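PDB 1MKM: IclR transcriptional regulator from Thermotoga maritima, which probably binds DNA through an N-terminal winged helix-turn-helix domain and regulates transcription, with a C-terminal domain that holds a zinc ion. Local coordinates for residues Phe11-Leu14 / Asp15-Lys19; Lys140-Leu143 / Ala144-Glu148; Asn166-Asn170 / Pro171-Lys175. One frame throughout, in Å; residues are numbered along the deposited sequence.

Interaction 1. Residues Phe11-Leu14 / Asp15-Lys19; sequences FEIL and DFIVK
I13 and I17 form the side-chain part of a local i to i+4 contact within helix 6-19, the first helix of the helix-turn-helix domain, where successive turns are tied by backbone bonds. The methyl CG2 of I13 lies 4.3 Å from CD1 of I17, a loose apolar touch on one flank of the helix. Beneath it, I17 N donates to I13 O at 3.1 Å, in the carbonyl plane. I17 carries CG1 beside its own backbone N (chi1 -58°), which brings that carbon to 3.4 Å from the same I13 O. The next bond, from V18 N to L14 O, is straighter, with an N-H...O angle of 162°. One turn earlier the pattern slackens: D15 N reaches F11 O at 3.3 Å from above the carbonyl plane. F16 N divides its hydrogen between E12 O and, weakly, I13 O. The I13-I17 flank faces the rest of the helix-turn-helix unit, both isoleucines packing on I29 of helix 26-32 and M44 of helix 37-50, as expected of a first helix in a winged helix-turn-helix domain. Another flank meets a second subunit: F11 touches F11 and F52 of that subunit, while K19 makes a cation-pi contact with its F73. The ring of F16 swings off the helix with CG opposite its backbone N (chi1 168°), turning an edge toward I13 O.

Interaction 2. Residues Lys140-Leu143 / Ala144-Glu148; sequences KSIL and AFVPE
V146 folds back on the C-terminal part of helix 137-143, each methyl meeting a different residue. CG1 packs 3.2 Å from I142 O and 4.3 Å from I142 CG2, whereas CG2 meets CD2 of L143 at 4.0 Å, the two side chains crossing at a slant. The first torsion of V146 (chi1 -64°) sets CG1 beside the backbone N and wedges CG2 between N and the carbonyl carbon, which divides the methyls in this way. An alanine here lacks both methyls and would probably leave a gap beside I142 and L143. F145 brings an edge of its ring to the same turn: CD1 lies 3.6 Å from S141 O, near the ring plane. F145 N gives a weak bond of 3.3 Å to I142 O, while A144 CB nestles 3.3 Å from K140 O. K140 itself points elsewhere, its NZ in salt bridges with E192 and E177 and its side chain about 5 Å from that of the zinc-binding residue D189. Within this IclR C-terminal domain, of the GAF clan, L143 and V146 rest on L151 of helix 148-157, A144 packs on I181 of helix 171-184, and I142, F145 and V146 all reach P211 at the start of strand 211-220.

Interaction 3. Residues Asn166-Asn170 / Pro171-Lys175; sequences NTITN and PRVLK
N170 OD1 is gripped by two backbone N-H groups of the helix that follows it. R172 N donates at 2.6 Å and V173 N at 3.0 Å, reaching the oxygen from opposite faces of the amide plane, so the pair probably restrains the amide from turning. The torsion that makes this possible places CG of N170 opposite its own N (chi1 -178°), swinging the amide back over the first turn. There OD1 also lies 3.0 Å from CB of R172, whose extended chain carries the guanidinium onward with its plane 85° from that of the amide. V173 crosses N170 at about a right angle and sets CG2 3.5 Å from N170 CB. The main chain of N170 joins in, since its O accepts from L174 N at 2.7 Å in the carbonyl plane, the first regular helical bond. I168 adds an apolar touch: its CG2 meets V173 CB at 4.1 Å and L174 CB at 4.2 Å, closing the loop against the helix. An asparagine N-cap, followed by a proline in the first position of the helix, is a classic start for an alpha-helix, here helix 171-184 of the IclR C-terminal domain.

How the interactions relate
The three contacts follow one another along the chain, each within a helix or where a helix meets a loop, in two different domains. Interaction 1 lies within helix 6-19 of the helix-turn-helix domain, its centre about 37 and 38 Å from those of interactions 2 and 3. These two share the C-terminal domain, with centres about 14 Å and nearest atoms about 5 Å apart: one lies where helix 137-143 passes into a loop, the other begins helix 171-184. E192 meets both K140 and I168, whose side chains lie about 5 and 8 Å from that of zinc-binding D189. Interaction 1 thus belongs to the probable DNA-binding part, the others to the metal-site domain.

Interaction 1. Residues Phe11-Leu14 / Asp15-Lys19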
loop_
_atom_site.group_PDB
_atom_site.type_symbol
_atom_site.label_atom_id
_atom_site.label_comp_id
_atom_site.label_asym_id
_atom_site.label_seq_id
_atom_site.Cartn_x
_atom_site.Cartn_y
_atom_site.Cartn_z
ATOM N N PHE B 11 -17.410 -14.349 -24.171
ATOM C CA PHE B 11 -17.724 -13.038 -23.616
ATOM C C PHE B 11 -18.468 -13.038 -22.290
ATOM O O PHE B 11 -18.621 -11.996 -21.664
ATOM C CB PHE B 11 -18.473 -12.213 -24.659
ATOM C CG PHE B 11 -17.599 -11.772 -25.788
ATOM C CD1 PHE B 11 -16.623 -10.803 -25.580
ATOM C CD2 PHE B 11 -17.697 -12.369 -27.039
ATOM C CE1 PHE B 11 -15.756 -10.439 -26.598
ATOM C CE2 PHE B 11 -16.838 -12.018 -28.064
ATOM C CZ PHE B 11 -15.861 -11.047 -27.844
ATOM N N GLU B 12 -18.936 -14.205 -21.866
ATOM C CA GLU B 12 -19.609 -14.314 -20.586
ATOM C C GLU B 12 -18.526 -14.600 -19.554
ATOM O O GLU B 12 -18.544 -14.066 -18.446
ATOM C CB GLU B 12 -20.649 -15.435 -20.613
ATOM C CG GLU B 12 -22.002 -14.980 -21.140
ATOM C CD GLU B 12 -22.954 -16.130 -21.425
ATOM O OE1 GLU B 12 -23.147 -16.993 -20.540
ATOM O OE2 GLU B 12 -23.517 -16.163 -22.543
ATOM N N ILE B 13 -17.571 -15.443 -19.932
ATOM C CA ILE B 13 -16.474 -15.766 -19.032
ATOM C C ILE B 13 -15.652 -14.495 -18.772
ATOM O O ILE B 13 -15.342 -14.167 -17.629
ATOM C CB ILE B 13 -15.561 -16.845 -19.636
ATOM C CG1 ILE B 13 -16.375 -18.110 -19.898
ATOM C CG2 ILE B 13 -14.391 -17.123 -18.705
ATOM C CD1 ILE B 13 -15.541 -19.275 -20.299
ATOM N N LEU B 14 -15.315 -13.786 -19.847
ATOM C CA LEU B 14 -14.539 -12.561 -19.738
ATOM C C LEU B 14 -15.287 -11.519 -18.912
ATOM O O LEU B 14 -14.721 -10.950 -17.980
ATOM C CB LEU B 14 -14.222 -12.006 -21.131
ATOM C CG LEU B 14 -13.507 -10.646 -21.236
ATOM C CD1 LEU B 14 -12.122 -10.719 -20.621
ATOM C CD2 LEU B 14 -13.402 -10.233 -22.712
ATOM N N ASP B 15 -16.556 -11.273 -19.238
ATOM C CA ASP B 15 -17.335 -10.290 -18.494
ATOM C C ASP B 15 -17.277 -10.595 -17.014
ATOM O O ASP B 15 -17.265 -9.683 -16.183
ATOM C CB ASP B 15 -18.795 -10.269 -18.952
ATOM C CG ASP B 15 -19.651 -9.301 -18.136
ATOM O OD1 ASP B 15 -20.148 -9.688 -17.057
ATOM O OD2 ASP B 15 -19.819 -8.140 -18.564
ATOM N N PHE B 16 -17.218 -11.886 -16.695
ATOM C CA PHE B 16 -17.165 -12.346 -15.313
ATOM C C PHE B 16 -15.841 -12.060 -14.604
ATOM O O PHE B 16 -15.832 -11.681 -13.439
ATOM C CB PHE B 16 -17.453 -13.852 -15.250
ATOM C CG PHE B 16 -17.137 -14.473 -13.915
ATOM C CD1 PHE B 16 -17.881 -14.144 -12.782
ATOM C CD2 PHE B 16 -16.077 -15.370 -13.788
ATOM C CE1 PHE B 16 -17.577 -14.693 -11.538
ATOM C CE2 PHE B 16 -15.755 -15.929 -12.555
ATOM C CZ PHE B 16 -16.512 -15.588 -11.419
ATOM N N ILE B 17 -14.725 -12.261 -15.289
ATOM C CA ILE B 17 -13.433 -12.028 -14.661
ATOM C C ILE B 17 -13.240 -10.540 -14.399
ATOM O O ILE B 17 -12.611 -10.154 -13.409
ATOM C CB ILE B 17 -12.284 -12.587 -15.540
ATOM C CG1 ILE B 17 -12.514 -14.089 -15.775
ATOM C CG2 ILE B 17 -10.935 -12.347 -14.872
ATOM C CD1 ILE B 17 -11.502 -14.726 -16.677
ATOM N N VAL B 18 -13.796 -9.708 -15.277
ATOM C CA VAL B 18 -13.698 -8.254 -15.124
ATOM C C VAL B 18 -14.455 -7.757 -13.899
ATOM O O VAL B 18 -13.953 -6.903 -13.163
ATOM C CB VAL B 18 -14.263 -7.487 -16.346
ATOM C CG1 VAL B 18 -14.778 -6.123 -15.908
ATOM C CG2 VAL B 18 -13.183 -7.277 -17.391
ATOM N N LYS B 19 -15.663 -8.279 -13.685
ATOM C CA LYS B 19 -16.478 -7.838 -12.557
ATOM C C LYS B 19 -16.236 -8.655 -11.300
ATOM O O LYS B 19 -16.841 -8.393 -10.264
ATOM C CB LYS B 19 -17.972 -7.872 -12.915
ATOM C CG LYS B 19 -18.375 -7.053 -14.165
ATOM C CD LYS B 19 -17.956 -5.570 -14.087
ATOM C CE LYS B 19 -18.311 -4.791 -15.386
ATOM N NZ LYS B 19 -17.931 -3.333 -15.398
#

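Interaction 2. Residues Lys140-Leu143 / Ala144-Glu148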
loop_
_atom_site.group_PDB
_atom_site.type_symbol
_atom_site.label_atom_id
_atom_site.label_comp_id
_atom_site.label_asym_id
_atom_site.label_seq_id
_atom_site.Cartn_x
_atom_site.Cartn_y
_atom_site.Cartn_z
ATOM N N LYS B 140 -30.636 17.208 -19.046
ATOM C CA LYS B 140 -31.668 18.169 -19.418
ATOM C C LYS B 140 -30.998 19.370 -20.061
ATOM O O LYS B 140 -31.527 19.965 -20.991
ATOM C CB LYS B 140 -32.466 18.595 -18.185
ATOM C CG LYS B 140 -33.210 17.442 -17.534
ATOM C CD LYS B 140 -33.945 17.857 -16.276
ATOM C CE LYS B 140 -32.979 18.249 -15.172
ATOM N NZ LYS B 140 -33.696 18.492 -13.886
ATOM N N SER B 141 -29.824 19.724 -19.559
ATOM C CA SER B 141 -29.074 20.840 -20.116
ATOM C C SER B 141 -28.898 20.586 -21.622
ATOM O O SER B 141 -28.834 21.522 -22.417
ATOM C CB SER B 141 -27.710 20.936 -19.418
ATOM O OG SER B 141 -27.037 22.152 -19.694
ATOM N N ILE B 142 -28.826 19.314 -22.013
ATOM C CA ILE B 142 -28.664 18.956 -23.424
ATOM C C ILE B 142 -30.020 18.917 -24.119
ATOM O O ILE B 142 -30.141 19.294 -25.288
ATOM C CB ILE B 142 -27.974 17.577 -23.590
ATOM C CG1 ILE B 142 -26.508 17.672 -23.155
ATOM C CG2 ILE B 142 -28.069 17.110 -25.044
ATOM C CD1 ILE B 142 -25.783 16.341 -23.136
ATOM N N LEU B 143 -31.037 18.460 -23.390
ATOM C CA LEU B 143 -32.396 18.387 -23.917
ATOM C C LEU B 143 -33.037 19.765 -23.989
ATOM O O LEU B 143 -34.203 19.896 -24.365
ATOM C CB LEU B 143 -33.262 17.487 -23.036
ATOM C CG LEU B 143 -33.379 16.025 -23.467
ATOM C CD1 LEU B 143 -34.307 15.266 -22.514
ATOM C CD2 LEU B 143 -33.918 15.985 -24.891
ATOM N N ALA B 144 -32.275 20.789 -23.619
ATOM C CA ALA B 144 -32.777 22.155 -23.635
ATOM C C ALA B 144 -32.230 22.918 -24.824
ATOM O O ALA B 144 -32.315 24.143 -24.870
ATOM C CB ALA B 144 -32.396 22.869 -22.343
ATOM N N PHE B 145 -31.656 22.196 -25.778
ATOM C CA PHE B 145 -31.100 22.828 -26.965
ATOM C C PHE B 145 -31.174 21.944 -28.199
ATOM O O PHE B 145 -30.712 22.331 -29.274
ATOM C CB PHE B 145 -29.649 23.264 -26.723
ATOM C CG PHE B 145 -29.521 24.474 -25.838
ATOM C CD1 PHE B 145 -29.579 24.351 -24.454
ATOM C CD2 PHE B 145 -29.386 25.744 -26.397
ATOM C CE1 PHE B 145 -29.508 25.473 -23.637
ATOM C CE2 PHE B 145 -29.312 26.873 -25.589
ATOM C CZ PHE B 145 -29.374 26.736 -24.204
ATOM N N VAL B 146 -31.747 20.752 -28.045
ATOM C CA VAL B 146 -31.896 19.852 -29.180
ATOM C C VAL B 146 -33.002 20.464 -30.023
ATOM O O VAL B 146 -34.039 20.856 -29.486
ATOM C CB VAL B 146 -32.333 18.424 -28.741
ATOM C CG1 VAL B 146 -31.256 17.791 -27.881
ATOM C CG2 VAL B 146 -33.656 18.480 -27.978
ATOM N N PRO B 147 -32.793 20.587 -31.343
ATOM C CA PRO B 147 -33.860 21.172 -32.156
ATOM C C PRO B 147 -35.234 20.635 -31.742
ATOM O O PRO B 147 -35.439 19.419 -31.643
ATOM C CB PRO B 147 -33.455 20.778 -33.569
ATOM C CG PRO B 147 -31.961 20.922 -33.503
ATOM C CD PRO B 147 -31.629 20.239 -32.180
ATOM N N GLU B 148 -36.146 21.566 -31.467
ATOM C CA GLU B 148 -37.518 21.280 -31.048
ATOM C C GLU B 148 -38.098 20.006 -31.650
ATOM O O GLU B 148 -38.726 19.210 -30.950
ATOM C CB GLU B 148 -38.407 22.476 -31.401
ATOM C CG GLU B 148 -38.055 23.124 -32.737
ATOM C CD GLU B 148 -38.191 22.167 -33.911
ATOM O OE1 GLU B 148 -39.334 21.780 -34.229
ATOM O OE2 GLU B 148 -37.157 21.790 -34.508
#

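Interaction 3. Residues Asn166-Asn170 / Pro171-Lys175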
loop_
_atom_site.group_PDB
_atom_site.type_symbol
_atom_site.label_atom_id
_atom_site.label_comp_id
_atom_site.label_asym_id
_atom_site.label_seq_id
_atom_site.Cartn_x
_atom_site.Cartn_y
_atom_site.Cartn_z
ATOM N N ASN B 166 -38.379 12.934 -6.944
ATOM C CA ASN B 166 -38.128 14.196 -7.619
ATOM C C ASN B 166 -37.873 13.989 -9.114
ATOM O O ASN B 166 -37.560 14.936 -9.838
ATOM C CB ASN B 166 -36.934 14.909 -6.975
ATOM C CG ASN B 166 -37.094 15.084 -5.470
ATOM O OD1 ASN B 166 -36.339 15.823 -4.841
ATOM N ND2 ASN B 166 -38.071 14.399 -4.887
ATOM N N THR B 167 -38.012 12.748 -9.573
ATOM C CA THR B 167 -37.807 12.428 -10.982
ATOM C C THR B 167 -39.058 12.833 -11.761
ATOM O O THR B 167 -40.103 12.185 -11.655
ATOM C CB THR B 167 -37.569 10.909 -11.205
ATOM O OG1 THR B 167 -36.604 10.416 -10.268
ATOM C CG2 THR B 167 -37.053 10.653 -12.613
ATOM N N ILE B 168 -38.942 13.910 -12.534
ATOM C CA ILE B 168 -40.040 14.428 -13.350
ATOM C C ILE B 168 -40.615 13.357 -14.288
ATOM O O ILE B 168 -39.894 12.806 -15.122
ATOM C CB ILE B 168 -39.554 15.611 -14.213
ATOM C CG1 ILE B 168 -38.921 16.679 -13.325
ATOM C CG2 ILE B 168 -40.708 16.201 -14.994
ATOM C CD1 ILE B 168 -38.394 17.877 -14.096
ATOM N N THR B 169 -41.912 13.070 -14.169
ATOM C CA THR B 169 -42.541 12.061 -15.022
ATOM C C THR B 169 -43.561 12.642 -16.016
ATOM O O THR B 169 -44.215 11.902 -16.749
ATOM C CB THR B 169 -43.229 10.967 -14.162
ATOM O OG1 THR B 169 -42.307 10.478 -13.180
ATOM C CG2 THR B 169 -43.666 9.795 -15.034
ATOM N N ASN B 170 -43.685 13.965 -16.057
ATOM C CA ASN B 170 -44.635 14.600 -16.968
ATOM C C ASN B 170 -43.948 15.457 -18.023
ATOM O O ASN B 170 -43.283 16.450 -17.705
ATOM C CB ASN B 170 -45.642 15.454 -16.185
ATOM C CG ASN B 170 -46.688 16.104 -17.084
ATOM O OD1 ASN B 170 -46.367 16.949 -17.919
ATOM N ND2 ASN B 170 -47.948 15.709 -16.913
ATOM N N PRO B 171 -44.118 15.085 -19.301
ATOM C CA PRO B 171 -43.540 15.773 -20.461
ATOM C C PRO B 171 -43.927 17.242 -20.622
ATOM O O PRO B 171 -43.222 17.994 -21.293
ATOM C CB PRO B 171 -43.995 14.910 -21.641
ATOM C CG PRO B 171 -45.281 14.313 -21.152
ATOM C CD PRO B 171 -44.940 13.940 -19.733
ATOM N N ARG B 172 -45.042 17.656 -20.026
ATOM C CA ARG B 172 -45.458 19.056 -20.114
ATOM C C ARG B 172 -44.604 19.836 -19.115
ATOM O O ARG B 172 -44.199 20.975 -19.365
ATOM C CB ARG B 172 -46.935 19.217 -19.749
ATOM C CG ARG B 172 -47.900 18.365 -20.557
ATOM C CD ARG B 172 -49.326 18.620 -20.085
ATOM N NE ARG B 172 -50.270 17.608 -20.554
ATOM C CZ ARG B 172 -51.555 17.572 -20.210
ATOM N NH1 ARG B 172 -52.051 18.494 -19.395
ATOM N NH2 ARG B 172 -52.345 16.607 -20.668
ATOM N N VAL B 173 -44.341 19.199 -17.978
ATOM C CA VAL B 173 -43.531 19.787 -16.920
ATOM C C VAL B 173 -42.073 19.756 -17.346
ATOM O O VAL B 173 -41.315 20.694 -17.089
ATOM C CB VAL B 173 -43.655 18.990 -15.623
ATOM C CG1 VAL B 173 -42.921 19.715 -14.509
ATOM C CG2 VAL B 173 -45.117 18.785 -15.279
ATOM N N LEU B 174 -41.693 18.659 -17.994
ATOM C CA LEU B 174 -40.335 18.477 -18.478
ATOM C C LEU B 174 -40.043 19.507 -19.564
ATOM O O LEU B 174 -38.944 20.062 -19.624
ATOM C CB LEU B 174 -40.165 17.055 -19.027
ATOM C CG LEU B 174 -38.745 16.552 -19.315
ATOM C CD1 LEU B 174 -38.781 15.049 -19.513
ATOM C CD2 LEU B 174 -38.162 17.254 -20.538
ATOM N N LYS B 175 -41.033 19.762 -20.418
ATOM C CA LYS B 175 -40.884 20.734 -21.501
ATOM C C LYS B 175 -40.708 22.122 -20.879
ATOM O O LYS B 175 -39.741 22.825 -21.177
ATOM C CB LYS B 175 -42.117 20.701 -22.419
ATOM C CG LYS B 175 -41.901 21.268 -23.830
ATOM C CD LYS B 175 -41.824 22.792 -23.856
ATOM C CE LYS B 175 -43.162 23.435 -23.478
ATOM N NZ LYS B 175 -43.135 24.931 -23.507
#